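PDB 6BVD: light Chain from Clostridium botulinum, which acts as the zinc-dependent endopeptidase light chain of mosaic botulinum neurotoxin type HA and probably cleaves a SNARE protein in nerve terminals. Local coordinates for residues A[246-251]-A[259-264]; A[265-270]-A[367-372]. All blocks are in the same frame, centred on the assembly; numbering follows the deposited sequence.

Contact 1: A[246-251]-A[259-264]; sequences KITPNV and TKPITS
I247 and I262 pair as an antiparallel hydrogen-bonded couple, the heart of a two-stranded antiparallel ribbon with strands of just two residues each. I247 N reaches I262 O at 2.9 Å, standing 45° above that carbonyl's plane, while the return bond from I262 N to I247 O is tilted less. Next to them, K246 and T263 form the non-hydrogen-bonded pair, and K246 CA makes a CA-H...O contact with I262 O.

The lysine can be traced outward from the strand. K246 CB lies 3.8 Å from P261 CB, an apolar touch beside the backbone. With CG turned anti to the carbonyl carbon (chi1 -64°), that atom rests against T263 N. K246 CD then passes P261 O at a looser 4.2 Å, and the fully extended tail carries NZ away from the opposite segment. K246 NZ makes a weak bond to a water that donates to P261 O at 2.8 Å, a soft bridge back to the same proline. K246 NZ and K260 NZ are 6.3 Å apart, and the like charges may discourage a closer approach. A second water donates to I247 O and, weakly, to K260 O, where the strands part.

On the other face of the ribbon, I247 puts CG1 between its backbone N and carbonyl carbon (chi1 57°). This brings I247 CD1 to 3.7 Å from S264 OG, a hydroxyl bonded to Y245 O.

T263 sits at the N-cap of helix 264-270; its OG1 bonds E244 O and, weakly, A265 N. The ribbon therefore runs straight into that helix, and I247 and S264 also pack on I282 of helix 280-301.

Contact 2: A[265-270]-A[367-372]; sequences AEFLTF and GYLAEN
In the helical turn that presses E266 and F270 against Y368, A265 O accepts two bonds from T269. T269 OG1 reaches A265 O at 2.8 Å and T269 N reaches it at 2.9 Å, from opposite faces of the carbonyl plane; T269 in turn packs on H228 and H232.

E266 CB sits over one face of the Y368 ring, almost exactly on its normal and 3.6 Å from the Y368 centroid, a CH-pi contact. The chain then bends at chi2 (-70°), bringing the carboxylate alongside the phenol end with the two planes only 17° apart. E266 OE1 is 3.4 Å from Y368 CE1, and E266 CD is 3.5 Å from Y368 OH.

The ring edge of Y368 points at the face of F267 in a T-shaped pair, the planes at 68°. L369 CD1 meets the same phenylalanine at its edge, 3.7 Å from F267 CE1. Beyond, F270 takes G367 CA over one face, 3.8 Å from the F270 ring centroid. The same face also lies against Y368 N, hydrogen-bonded to D274 OD2. G367 to A370 is a type I turn closed by A370 N to G367 O, presenting glycine and tyrosine to the helix.

E266 OE1 binds the zinc beside the NE2 atoms of H228 and H232, of the HExxH motif on helix 222-237. The carboxylate lies against ring carbons of Y368, the phenol oxygen near but not hydrogen-bonded to it. The CH-pi contact and the zinc bond probably limit E266 rotation, and the phenol end of Y368 lies beside the metal site, consistent with this family's active-site tyrosine.

Contact 1 leads directly into contact 2, since strand 262-263 is followed without a break by helix 264-270; their centres are 10 Å apart. Three apolar touches join them. I262 CG2 meets Y368 CE2 at 3.9 Å, I247 CG1 meets F267 CE2 at 3.8 Å, and P249 CG meets L369 CD1 at 3.7 Å, so both the helix and the loop of 367-372 rest on the ribbon. Distance to the zinc separates their places: the side chain of E266 comes within about 2 Å of the ion and that of T263 within about 7 Å. Contact 2 therefore carries a metal ligand, whereas contact 1 lies farther out, largely at the surface, bordering the same site through the helix start.

Contact 1: A[246-251]-A[259-264]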
# COMPACT_ATOMS: atom_id res chain seq x y z
N LYS A 246 6.16 -39.94 5.22
CA LYS A 246 6.73 -39.24 6.38
C LYS A 246 8.19 -39.64 6.61
O LYS A 246 8.55 -40.81 6.43
CB LYS A 246 5.90 -39.52 7.62
CG LYS A 246 4.46 -39.00 7.55
CD LYS A 246 3.72 -39.29 8.86
CE LYS A 246 2.30 -38.68 8.81
NZ LYS A 246 1.57 -38.79 10.09
N ILE A 247 9.04 -38.67 6.97
CA ILE A 247 10.47 -38.95 7.12
C ILE A 247 11.06 -38.21 8.30
O ILE A 247 10.46 -37.26 8.83
CB ILE A 247 11.29 -38.56 5.83
CG1 ILE A 247 11.09 -37.08 5.48
CG2 ILE A 247 10.86 -39.43 4.64
CD1 ILE A 247 11.83 -36.64 4.20
N THR A 248 12.24 -38.66 8.71
CA THR A 248 13.09 -37.95 9.65
C THR A 248 14.40 -37.59 8.91
O THR A 248 14.71 -38.14 7.86
CB THR A 248 13.40 -38.79 10.92
OG1 THR A 248 13.83 -40.08 10.50
CG2 THR A 248 12.14 -38.95 11.80
N PRO A 249 15.14 -36.60 9.41
CA PRO A 249 16.37 -36.25 8.68
C PRO A 249 17.51 -37.29 8.91
O PRO A 249 17.47 -38.03 9.90
CB PRO A 249 16.74 -34.87 9.25
CG PRO A 249 16.14 -34.84 10.59
CD PRO A 249 14.87 -35.68 10.53
N ASN A 250 18.48 -37.37 8.00
CA ASN A 250 19.66 -38.25 8.15
C ASN A 250 20.50 -37.87 9.36
O ASN A 250 20.85 -38.70 10.18
CB ASN A 250 20.54 -38.17 6.88
CG ASN A 250 21.79 -39.06 6.95
OD1 ASN A 250 21.76 -40.20 7.40
ND2 ASN A 250 22.93 -38.48 6.54
N VAL A 251 20.85 -36.60 9.43
CA VAL A 251 21.53 -36.04 10.58
C VAL A 251 20.70 -34.94 11.22
O VAL A 251 20.18 -34.07 10.53
CB VAL A 251 22.91 -35.48 10.20
CG1 VAL A 251 23.54 -34.76 11.39
CG2 VAL A 251 23.79 -36.60 9.67
N THR A 259 10.85 -34.36 16.48
CA THR A 259 10.08 -35.15 17.46
C THR A 259 9.49 -36.41 16.84
O THR A 259 9.49 -37.47 17.46
CB THR A 259 8.95 -34.34 18.13
OG1 THR A 259 8.14 -33.70 17.13
CG2 THR A 259 9.53 -33.28 19.06
N LYS A 260 8.93 -36.29 15.66
CA LYS A 260 8.31 -37.41 14.95
C LYS A 260 8.63 -37.35 13.45
O LYS A 260 9.15 -36.34 12.96
CB LYS A 260 6.80 -37.39 15.19
CG LYS A 260 6.18 -36.10 14.62
CD LYS A 260 4.72 -35.91 14.98
CE LYS A 260 4.28 -34.48 14.65
NZ LYS A 260 2.81 -34.37 14.46
N PRO A 261 8.34 -38.44 12.71
CA PRO A 261 8.42 -38.25 11.25
C PRO A 261 7.38 -37.25 10.73
O PRO A 261 6.28 -37.08 11.31
CB PRO A 261 8.17 -39.65 10.68
CG PRO A 261 7.82 -40.53 11.92
CD PRO A 261 8.37 -39.86 13.10
N ILE A 262 7.76 -36.58 9.65
CA ILE A 262 7.01 -35.45 9.07
C ILE A 262 6.78 -35.72 7.58
O ILE A 262 7.70 -36.14 6.88
CB ILE A 262 7.83 -34.12 9.25
CG1 ILE A 262 7.95 -33.72 10.72
CG2 ILE A 262 7.19 -32.95 8.47
CD1 ILE A 262 6.63 -33.51 11.42
N THR A 263 5.57 -35.45 7.05
CA THR A 263 5.34 -35.67 5.61
C THR A 263 6.39 -34.97 4.74
O THR A 263 6.80 -33.84 5.05
CB THR A 263 3.91 -35.18 5.16
OG1 THR A 263 3.80 -35.36 3.74
CG2 THR A 263 3.70 -33.72 5.46
N SER A 264 6.84 -35.65 3.68
CA SER A 264 7.81 -35.09 2.73
C SER A 264 7.37 -33.75 2.15
O SER A 264 8.20 -32.98 1.68
CB SER A 264 8.07 -36.05 1.57
OG SER A 264 8.88 -37.13 1.96
O HOH W 1 3.66 -36.17 11.09
O HOH W 2 11.19 -35.08 10.62

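Contact 2: A[265-270]-A[367-372]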
# COMPACT_ATOMS: atom_id res chain seq x y z
N ALA A 265 6.05 -33.51 2.18
CA ALA A 265 5.49 -32.26 1.61
C ALA A 265 5.95 -31.01 2.35
O ALA A 265 6.03 -29.93 1.76
CB ALA A 265 3.93 -32.31 1.58
N GLU A 266 6.23 -31.12 3.66
CA GLU A 266 6.67 -29.92 4.38
C GLU A 266 8.05 -29.52 3.90
O GLU A 266 8.35 -28.33 3.81
CB GLU A 266 6.71 -30.12 5.90
CG GLU A 266 5.36 -30.53 6.50
CD GLU A 266 4.30 -29.45 6.49
OE1 GLU A 266 4.54 -28.30 6.04
OE2 GLU A 266 3.19 -29.79 6.95
N PHE A 267 8.89 -30.51 3.60
CA PHE A 267 10.25 -30.14 3.16
C PHE A 267 10.22 -29.60 1.72
O PHE A 267 11.00 -28.70 1.37
CB PHE A 267 11.19 -31.33 3.27
CG PHE A 267 11.29 -31.88 4.68
CD1 PHE A 267 12.10 -31.26 5.62
CD2 PHE A 267 10.49 -32.94 5.08
CE1 PHE A 267 12.19 -31.75 6.92
CE2 PHE A 267 10.56 -33.44 6.37
CZ PHE A 267 11.40 -32.84 7.30
N LEU A 268 9.32 -30.13 0.89
CA LEU A 268 9.20 -29.63 -0.48
C LEU A 268 8.59 -28.24 -0.45
O LEU A 268 8.89 -27.40 -1.32
CB LEU A 268 8.36 -30.56 -1.35
CG LEU A 268 8.88 -31.98 -1.57
CD1 LEU A 268 7.83 -32.83 -2.32
CD2 LEU A 268 10.24 -32.01 -2.29
N THR A 269 7.75 -27.98 0.54
CA THR A 269 7.12 -26.67 0.62
C THR A 269 8.16 -25.63 1.09
O THR A 269 8.22 -24.51 0.56
CB THR A 269 5.92 -26.70 1.53
OG1 THR A 269 4.89 -27.51 0.92
CG2 THR A 269 5.37 -25.27 1.75
N PHE A 270 8.99 -26.00 2.06
CA PHE A 270 10.05 -25.09 2.47
C PHE A 270 11.02 -24.85 1.31
O PHE A 270 11.34 -23.72 1.01
CB PHE A 270 10.83 -25.60 3.69
CG PHE A 270 11.83 -24.58 4.19
CD1 PHE A 270 11.43 -23.60 5.09
CD2 PHE A 270 13.11 -24.53 3.67
CE1 PHE A 270 12.33 -22.61 5.52
CE2 PHE A 270 14.02 -23.53 4.10
CZ PHE A 270 13.62 -22.59 5.03
N GLY A 367 15.32 -23.90 8.15
CA GLY A 367 14.68 -25.03 7.50
C GLY A 367 13.38 -25.35 8.23
O GLY A 367 13.13 -24.80 9.31
N TYR A 368 12.58 -26.25 7.68
CA TYR A 368 11.30 -26.59 8.29
C TYR A 368 11.41 -27.09 9.74
O TYR A 368 10.56 -26.80 10.58
CB TYR A 368 10.57 -27.65 7.47
CG TYR A 368 9.20 -27.93 8.05
CD1 TYR A 368 8.13 -27.08 7.78
CD2 TYR A 368 8.99 -29.02 8.90
CE1 TYR A 368 6.88 -27.31 8.34
CE2 TYR A 368 7.75 -29.25 9.47
CZ TYR A 368 6.70 -28.38 9.17
OH TYR A 368 5.45 -28.60 9.71
N LEU A 369 12.48 -27.83 10.04
CA LEU A 369 12.65 -28.43 11.35
C LEU A 369 13.27 -27.49 12.37
O LEU A 369 13.62 -27.93 13.48
CB LEU A 369 13.52 -29.69 11.25
CG LEU A 369 12.84 -30.85 10.52
CD1 LEU A 369 13.80 -32.02 10.25
CD2 LEU A 369 11.57 -31.34 11.27
N ALA A 370 13.42 -26.21 12.00
CA ALA A 370 14.00 -25.23 12.92
C ALA A 370 13.13 -25.05 14.16
O ALA A 370 11.89 -25.18 14.09
CB ALA A 370 14.22 -23.88 12.22
N GLU A 371 13.76 -24.71 15.28
CA GLU A 371 13.03 -24.54 16.53
C GLU A 371 12.17 -23.28 16.43
O GLU A 371 12.60 -22.25 15.89
CB GLU A 371 14.00 -24.44 17.72
CG GLU A 371 13.32 -24.51 19.09
CD GLU A 371 14.32 -24.51 20.27
OE1 GLU A 371 15.54 -24.59 20.02
OE2 GLU A 371 13.86 -24.45 21.44
N ASN A 372 10.95 -23.38 16.94
CA ASN A 372 10.06 -22.22 17.06
C ASN A 372 10.21 -21.60 18.43
O ASN A 372 10.36 -22.33 19.41
CB ASN A 372 8.59 -22.61 16.82
CG ASN A 372 8.35 -23.14 15.43
OD1 ASN A 372 8.92 -22.65 14.46
ND2 ASN A 372 7.53 -24.17 15.32